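Local coordinates for protein Dot/Icm T4SS effector (Legionella pneumophila, PDB 6VVE) that probably phosphorylates host targets as an effector kinase of the Dot/Icm secretion system, switched on by inositol hexakisphosphate from the host cell, at residues A[181-189]-A[227-238]. Sequence-based numbering, arbitrary orientation.
Sequences DLANNPYHI and YGKDQWLYVYNF
A chi1 of -170° sets CG1 of Ile189 anti to the backbone N and thereby puts CG2 between that N and the carbonyl carbon; there the methyl lies over the centre of the Phe238 ring, 3.6 Å from its centroid, a close CH-pi contact. The other branch ends at Val235: Ile189 CD1 lies 3.7 Å from Val235 CG2, which also receives Ala183 CB at 3.9 Å and, more distantly, Leu182. Pro186 meets two tyrosines on adjoining sides. Its CG rests on one face of the Tyr234 ring, 4.0 Å from the centroid, while Asp230 O lies over the opposite face; its CD shares one face of Tyr227 with Asn185 CB. The proline is presented by a type I turn from Asn185 to His188, reinforced by an Asx turn in which Asn185 OD1 accepts from Tyr187 N at 2.8 Å. A water between Ala183 O and Gln231 NE2 is a doubtful link, too short on one arm and weak on the other. Asp181, ending a His-Pro-Asp sequence that resembles the kinase HRD motif, accepts through O from Asn193 of the ADP pocket. The loop thus grips the end of helix 219-229 and one side of helix 231-239 by shape fit rather than directional bonds, Tyr234 OH and Gln231 NE2 being tied instead to Tyr260 and His179.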
ATOM      1  N   ASP A 181      -3.005   4.115  -7.015  1.00 14.38           N
ATOM      2  CA  ASP A 181      -3.171   3.595  -8.372  1.00 17.75           C
ATOM      3  C   ASP A 181      -3.226   2.064  -8.307  1.00 18.16           C
ATOM      4  O   ASP A 181      -2.289   1.350  -8.683  1.00 16.11           O
ATOM      5  CB  ASP A 181      -2.047   4.067  -9.298  1.00 20.76           C
ATOM      6  CG  ASP A 181      -2.223   3.572 -10.735  1.00 27.75           C
ATOM      7  OD1 ASP A 181      -3.360   3.172 -11.098  1.00 25.87           O
ATOM      8  OD2 ASP A 181      -1.227   3.572 -11.499  1.00 27.93           O
ATOM      9  N   LEU A 182      -4.352   1.538  -7.828  1.00 15.20           N
ATOM     10  CA  LEU A 182      -4.572   0.095  -7.824  1.00 14.15           C
ATOM     11  C   LEU A 182      -6.003  -0.192  -8.258  1.00 12.25           C
ATOM     12  O   LEU A 182      -6.235  -1.019  -9.145  1.00 10.37           O
ATOM     13  CB  LEU A 182      -4.290  -0.500  -6.446  1.00 18.65           C
ATOM     14  CG  LEU A 182      -4.461  -2.013  -6.327  1.00 19.01           C
ATOM     15  CD1 LEU A 182      -3.615  -2.747  -7.363  1.00 20.15           C
ATOM     16  CD2 LEU A 182      -4.092  -2.481  -4.916  1.00 21.39           C
ATOM     17  N   ALA A 183      -6.961   0.500  -7.643  1.00 12.80           N
ATOM     18  CA  ALA A 183      -8.380   0.378  -7.990  1.00 15.52           C
ATOM     19  C   ALA A 183      -9.040   1.708  -7.617  1.00 14.08           C
ATOM     20  O   ALA A 183      -9.548   1.877  -6.501  1.00 14.79           O
ATOM     21  CB  ALA A 183      -9.035  -0.791  -7.270  1.00 17.45           C
ATOM     22  N   ASN A 184      -8.976   2.664  -8.541  1.00 11.37           N
ATOM     23  CA  ASN A 184      -9.495   3.998  -8.257  1.00 14.50           C
ATOM     24  C   ASN A 184     -11.009   3.997  -8.087  1.00 11.75           C
ATOM     25  O   ASN A 184     -11.540   4.829  -7.348  1.00 11.85           O
ATOM     26  CB  ASN A 184      -9.092   4.970  -9.371  1.00 19.55           C
ATOM     27  CG  ASN A 184      -7.589   5.112  -9.506  1.00 22.26           C
ATOM     28  OD1 ASN A 184      -6.836   4.792  -8.590  1.00 21.90           O
ATOM     29  ND2 ASN A 184      -7.145   5.603 -10.655  1.00 24.86           N
ATOM     30  N   ASN A 185     -11.706   3.087  -8.758  1.00 12.08           N
ATOM     31  CA  ASN A 185     -13.157   2.987  -8.694  1.00 12.57           C
ATOM     32  C   ASN A 185     -13.548   1.585  -9.151  1.00 13.85           C
ATOM     33  O   ASN A 185     -12.687   0.794  -9.567  1.00 12.30           O
ATOM     34  CB  ASN A 185     -13.829   4.059  -9.567  1.00 13.97           C
ATOM     35  CG  ASN A 185     -13.387   3.990 -11.017  1.00 14.90           C
ATOM     36  OD1 ASN A 185     -13.776   3.079 -11.743  1.00 15.27           O
ATOM     37  ND2 ASN A 185     -12.567   4.948 -11.443  1.00 32.54           N
ATOM     38  N   PRO A 186     -14.833   1.230  -9.066  1.00 15.02           N
ATOM     39  CA  PRO A 186     -15.230  -0.144  -9.429  1.00 15.33           C
ATOM     40  C   PRO A 186     -14.969  -0.502 -10.888  1.00 16.12           C
ATOM     41  O   PRO A 186     -14.961  -1.696 -11.224  1.00 15.94           O
ATOM     42  CB  PRO A 186     -16.732  -0.176  -9.120  1.00 16.71           C
ATOM     43  CG  PRO A 186     -16.930   0.905  -8.092  1.00 18.82           C
ATOM     44  CD  PRO A 186     -15.944   1.987  -8.456  1.00 15.30           C
ATOM     45  N   TYR A 187     -14.748   0.483 -11.759  1.00 14.77           N
ATOM     46  CA  TYR A 187     -14.538   0.230 -13.172  1.00 15.90           C
ATOM     47  C   TYR A 187     -13.080   0.338 -13.586  1.00 15.77           C
ATOM     48  O   TYR A 187     -12.773   0.145 -14.772  1.00 16.85           O
ATOM     49  CB  TYR A 187     -15.382   1.201 -14.006  1.00 17.40           C
ATOM     50  CG  TYR A 187     -16.867   1.031 -13.801  1.00 17.86           C
ATOM     51  CD1 TYR A 187     -17.577   0.053 -14.486  1.00 35.43           C
ATOM     52  CD2 TYR A 187     -17.568   1.858 -12.927  1.00 17.72           C
ATOM     53  CE1 TYR A 187     -18.937  -0.108 -14.299  1.00 37.02           C
ATOM     54  CE2 TYR A 187     -18.928   1.704 -12.736  1.00 40.39           C
ATOM     55  CZ  TYR A 187     -19.606   0.720 -13.425  1.00 38.47           C
ATOM     56  OH  TYR A 187     -20.957   0.562 -13.241  1.00 40.83           O
ATOM     57  N   HIS A 188     -12.179   0.647 -12.653  1.00 14.64           N
ATOM     58  CA  HIS A 188     -10.766   0.827 -12.960  1.00 29.99           C
ATOM     59  C   HIS A 188      -9.940  -0.042 -12.026  1.00 23.53           C
ATOM     60  O   HIS A 188     -10.028   0.097 -10.802  1.00 25.30           O
ATOM     61  CB  HIS A 188     -10.344   2.293 -12.823  1.00 35.36           C
ATOM     62  CG  HIS A 188      -8.861   2.492 -12.784  1.00 43.28           C
ATOM     63  ND1 HIS A 188      -8.107   2.264 -11.651  1.00 44.71           N
ATOM     64  CD2 HIS A 188      -7.990   2.896 -13.739  1.00 45.84           C
ATOM     65  CE1 HIS A 188      -6.837   2.522 -11.910  1.00 44.37           C
ATOM     66  NE2 HIS A 188      -6.741   2.908 -13.170  1.00 45.67           N
ATOM     67  N   ILE A 189      -9.138  -0.928 -12.601  1.00 19.89           N
ATOM     68  CA  ILE A 189      -8.167  -1.723 -11.865  1.00 17.99           C
ATOM     69  C   ILE A 189      -6.849  -1.647 -12.623  1.00 16.17           C
ATOM     70  O   ILE A 189      -6.829  -1.652 -13.859  1.00 14.49           O
ATOM     71  CB  ILE A 189      -8.634  -3.182 -11.711  1.00 24.99           C
ATOM     72  CG1 ILE A 189      -7.736  -3.940 -10.739  1.00 26.87           C
ATOM     73  CG2 ILE A 189      -8.621  -3.892 -13.066  1.00 27.12           C
ATOM     74  CD1 ILE A 189      -7.990  -3.604  -9.303  1.00 29.74           C
ATOM     75  N   TYR A 227     -14.379   5.490  -2.502  1.00  9.74           N
ATOM     76  CA  TYR A 227     -13.768   4.460  -3.339  1.00 12.22           C
ATOM     77  C   TYR A 227     -12.534   3.868  -2.660  1.00 13.39           C
ATOM     78  O   TYR A 227     -12.261   2.664  -2.773  1.00 12.66           O
ATOM     79  CB  TYR A 227     -13.396   5.032  -4.702  1.00 14.61           C
ATOM     80  CG  TYR A 227     -14.566   5.415  -5.581  1.00 16.53           C
ATOM     81  CD1 TYR A 227     -15.794   4.776  -5.470  1.00 17.18           C
ATOM     82  CD2 TYR A 227     -14.434   6.404  -6.547  1.00 18.14           C
ATOM     83  CE1 TYR A 227     -16.855   5.117  -6.281  1.00 20.73           C
ATOM     84  CE2 TYR A 227     -15.489   6.750  -7.366  1.00 22.60           C
ATOM     85  CZ  TYR A 227     -16.698   6.103  -7.233  1.00 23.45           C
ATOM     86  OH  TYR A 227     -17.752   6.456  -8.057  1.00 26.10           O
ATOM     87  N   GLY A 228     -11.782   4.697  -1.938  1.00 11.68           N
ATOM     88  CA  GLY A 228     -10.584   4.206  -1.282  1.00 13.34           C
ATOM     89  C   GLY A 228     -10.884   3.247  -0.147  1.00 13.63           C
ATOM     90  O   GLY A 228     -10.210   2.227   0.000  1.00 15.29           O
ATOM     91  N   LYS A 229     -11.904   3.555   0.666  1.00 12.32           N
ATOM     92  CA  LYS A 229     -12.240   2.687   1.786  1.00 15.73           C
ATOM     93  C   LYS A 229     -12.744   1.324   1.323  1.00 17.38           C
ATOM     94  O   LYS A 229     -12.610   0.342   2.063  1.00  9.99           O
ATOM     95  CB  LYS A 229     -13.282   3.361   2.678  1.00 28.13           C
ATOM     96  CG  LYS A 229     -12.711   4.492   3.539  1.00 35.52           C
ATOM     97  CD  LYS A 229     -13.628   4.847   4.701  1.00 41.31           C
ATOM     98  CE  LYS A 229     -13.609   3.778   5.791  1.00 42.88           C
ATOM     99  NZ  LYS A 229     -12.272   3.649   6.443  1.00 39.98           N
ATOM    100  N   ASP A 230     -13.327   1.245   0.124  1.00 11.45           N
ATOM    101  CA  ASP A 230     -13.801  -0.010  -0.445  1.00 10.56           C
ATOM    102  C   ASP A 230     -12.851  -0.557  -1.498  1.00  9.95           C
ATOM    103  O   ASP A 230     -13.200  -1.499  -2.213  1.00 11.26           O
ATOM    104  CB  ASP A 230     -15.200   0.172  -1.052  1.00 10.19           C
ATOM    105  CG  ASP A 230     -16.251   0.517   0.007  1.00 15.92           C
ATOM    106  OD1 ASP A 230     -15.976   0.300   1.213  1.00 12.44           O
ATOM    107  OD2 ASP A 230     -17.343   1.005  -0.367  1.00 13.98           O
ATOM    108  N   GLN A 231     -11.659   0.025  -1.614  1.00 10.29           N
ATOM    109  CA  GLN A 231     -10.686  -0.406  -2.610  1.00 12.03           C
ATOM    110  C   GLN A 231     -10.483  -1.912  -2.568  1.00  9.73           C
ATOM    111  O   GLN A 231     -10.540  -2.590  -3.605  1.00  9.63           O
ATOM    112  CB  GLN A 231      -9.366   0.330  -2.350  1.00 18.14           C
ATOM    113  CG  GLN A 231      -8.334   0.246  -3.430  1.00 24.13           C
ATOM    114  CD  GLN A 231      -7.145   1.135  -3.128  1.00 27.86           C
ATOM    115  OE1 GLN A 231      -6.419   0.913  -2.158  1.00 12.88           O
ATOM    116  NE2 GLN A 231      -6.965   2.167  -3.933  1.00 12.49           N
ATOM    117  N   TRP A 232     -10.232  -2.447  -1.372  1.00 10.31           N
ATOM    118  CA  TRP A 232      -9.973  -3.875  -1.215  1.00 19.09           C
ATOM    119  C   TRP A 232     -11.067  -4.718  -1.859  1.00 15.26           C
ATOM    120  O   TRP A 232     -10.792  -5.785  -2.425  1.00  9.79           O
ATOM    121  CB  TRP A 232      -9.869  -4.213   0.277  1.00 11.40           C
ATOM    122  CG  TRP A 232     -11.155  -3.957   0.999  1.00 11.49           C
ATOM    123  CD1 TRP A 232     -11.572  -2.772   1.535  1.00 11.81           C
ATOM    124  CD2 TRP A 232     -12.197  -4.903   1.255  1.00 11.53           C
ATOM    125  NE1 TRP A 232     -12.818  -2.923   2.107  1.00 14.41           N
ATOM    126  CE2 TRP A 232     -13.219  -4.224   1.947  1.00 11.85           C
ATOM    127  CE3 TRP A 232     -12.372  -6.253   0.954  1.00 11.56           C
ATOM    128  CZ2 TRP A 232     -14.387  -4.861   2.360  1.00 12.64           C
ATOM    129  CZ3 TRP A 232     -13.540  -6.886   1.371  1.00 11.94           C
ATOM    130  CH2 TRP A 232     -14.528  -6.188   2.060  1.00 12.24           C
ATOM    131  N   LEU A 233     -12.319  -4.259  -1.776  1.00 13.56           N
ATOM    132  CA  LEU A 233     -13.429  -5.032  -2.322  1.00  9.25           C
ATOM    133  C   LEU A 233     -13.387  -5.057  -3.841  1.00  8.72           C
ATOM    134  O   LEU A 233     -13.701  -6.092  -4.456  1.00  8.78           O
ATOM    135  CB  LEU A 233     -14.750  -4.449  -1.830  1.00 10.57           C
ATOM    136  CG  LEU A 233     -16.036  -5.170  -2.220  1.00 13.21           C
ATOM    137  CD1 LEU A 233     -16.115  -6.529  -1.555  1.00 10.09           C
ATOM    138  CD2 LEU A 233     -17.254  -4.312  -1.855  1.00 13.18           C
ATOM    139  N   TYR A 234     -13.008  -3.933  -4.464  1.00  9.32           N
ATOM    140  CA  TYR A 234     -12.952  -3.885  -5.923  1.00  9.10           C
ATOM    141  C   TYR A 234     -11.908  -4.860  -6.461  1.00  9.30           C
ATOM    142  O   TYR A 234     -12.152  -5.570  -7.448  1.00 12.14           O
ATOM    143  CB  TYR A 234     -12.617  -2.474  -6.405  1.00  9.13           C
ATOM    144  CG  TYR A 234     -13.466  -1.360  -5.833  1.00  9.22           C
ATOM    145  CD1 TYR A 234     -14.718  -1.611  -5.280  1.00 10.52           C
ATOM    146  CD2 TYR A 234     -13.024  -0.043  -5.879  1.00 11.20           C
ATOM    147  CE1 TYR A 234     -15.484  -0.591  -4.757  1.00 13.64           C
ATOM    148  CE2 TYR A 234     -13.792   0.993  -5.376  1.00 10.87           C
ATOM    149  CZ  TYR A 234     -15.012   0.712  -4.802  1.00 13.22           C
ATOM    150  OH  TYR A 234     -15.754   1.746  -4.291  1.00 13.19           O
ATOM    151  N   VAL A 235     -10.733  -4.901  -5.826  1.00  9.84           N
ATOM    152  CA  VAL A 235      -9.675  -5.804  -6.269  1.00 11.21           C
ATOM    153  C   VAL A 235     -10.150  -7.251  -6.190  1.00 11.06           C
ATOM    154  O   VAL A 235     -10.010  -8.028  -7.148  1.00 10.84           O
ATOM    155  CB  VAL A 235      -8.398  -5.583  -5.437  1.00 13.12           C
ATOM    156  CG1 VAL A 235      -7.327  -6.583  -5.834  1.00 11.47           C
ATOM    157  CG2 VAL A 235      -7.892  -4.154  -5.599  1.00 14.03           C
ATOM    158  N   TYR A 236     -10.728  -7.634  -5.050  1.00  9.57           N
ATOM    159  CA  TYR A 236     -11.114  -9.028  -4.868  1.00 11.08           C
ATOM    160  C   TYR A 236     -12.201  -9.444  -5.855  1.00 10.09           C
ATOM    161  O   TYR A 236     -12.121 -10.512  -6.470  1.00 10.74           O
ATOM    162  CB  TYR A 236     -11.590  -9.271  -3.441  1.00 10.58           C
ATOM    163  CG  TYR A 236     -11.795 -10.739  -3.158  1.00 11.58           C
ATOM    164  CD1 TYR A 236     -10.723 -11.555  -2.813  1.00 15.01           C
ATOM    165  CD2 TYR A 236     -13.058 -11.314  -3.235  1.00 15.50           C
ATOM    166  CE1 TYR A 236     -10.904 -12.905  -2.554  1.00 15.88           C
ATOM    167  CE2 TYR A 236     -13.248 -12.661  -2.967  1.00 14.88           C
ATOM    168  CZ  TYR A 236     -12.167 -13.450  -2.640  1.00 16.50           C
ATOM    169  OH  TYR A 236     -12.341 -14.790  -2.387  1.00 20.59           O
ATOM    170  N   ASN A 237     -13.235  -8.612  -6.005  1.00 12.50           N
ATOM    171  CA  ASN A 237     -14.352  -8.974  -6.876  1.00 12.37           C
ATOM    172  C   ASN A 237     -13.948  -8.972  -8.344  1.00 12.99           C
ATOM    173  O   ASN A 237     -14.492  -9.749  -9.127  1.00 16.18           O
ATOM    174  CB  ASN A 237     -15.532  -8.029  -6.651  1.00 13.02           C
ATOM    175  CG  ASN A 237     -16.382  -8.443  -5.467  1.00 11.14           C
ATOM    176  OD1 ASN A 237     -17.440  -9.057  -5.631  1.00 12.87           O
ATOM    177  ND2 ASN A 237     -15.919  -8.127  -4.262  1.00 16.98           N
ATOM    178  N   PHE A 238     -13.006  -8.110  -8.737  1.00 12.42           N
ATOM    179  CA  PHE A 238     -12.524  -8.137 -10.114  1.00 13.54           C
ATOM    180  C   PHE A 238     -11.844  -9.464 -10.424  1.00 12.34           C
ATOM    181  O   PHE A 238     -12.009 -10.012 -11.519  1.00 12.13           O
ATOM    182  CB  PHE A 238     -11.554  -6.982 -10.364  1.00 16.23           C
ATOM    183  CG  PHE A 238     -10.975  -6.975 -11.754  1.00 21.67           C
ATOM    184  CD1 PHE A 238     -11.728  -6.540 -12.830  1.00 22.97           C
ATOM    185  CD2 PHE A 238      -9.677  -7.412 -11.982  1.00 24.28           C
ATOM    186  CE1 PHE A 238     -11.205  -6.540 -14.114  1.00 24.89           C
ATOM    187  CE2 PHE A 238      -9.145  -7.408 -13.267  1.00 26.32           C
ATOM    188  CZ  PHE A 238      -9.916  -6.968 -14.332  1.00 26.40           C
TER
HETATM  189  O   HOH W   1      -9.807   3.528  -4.643  1.00 13.57           O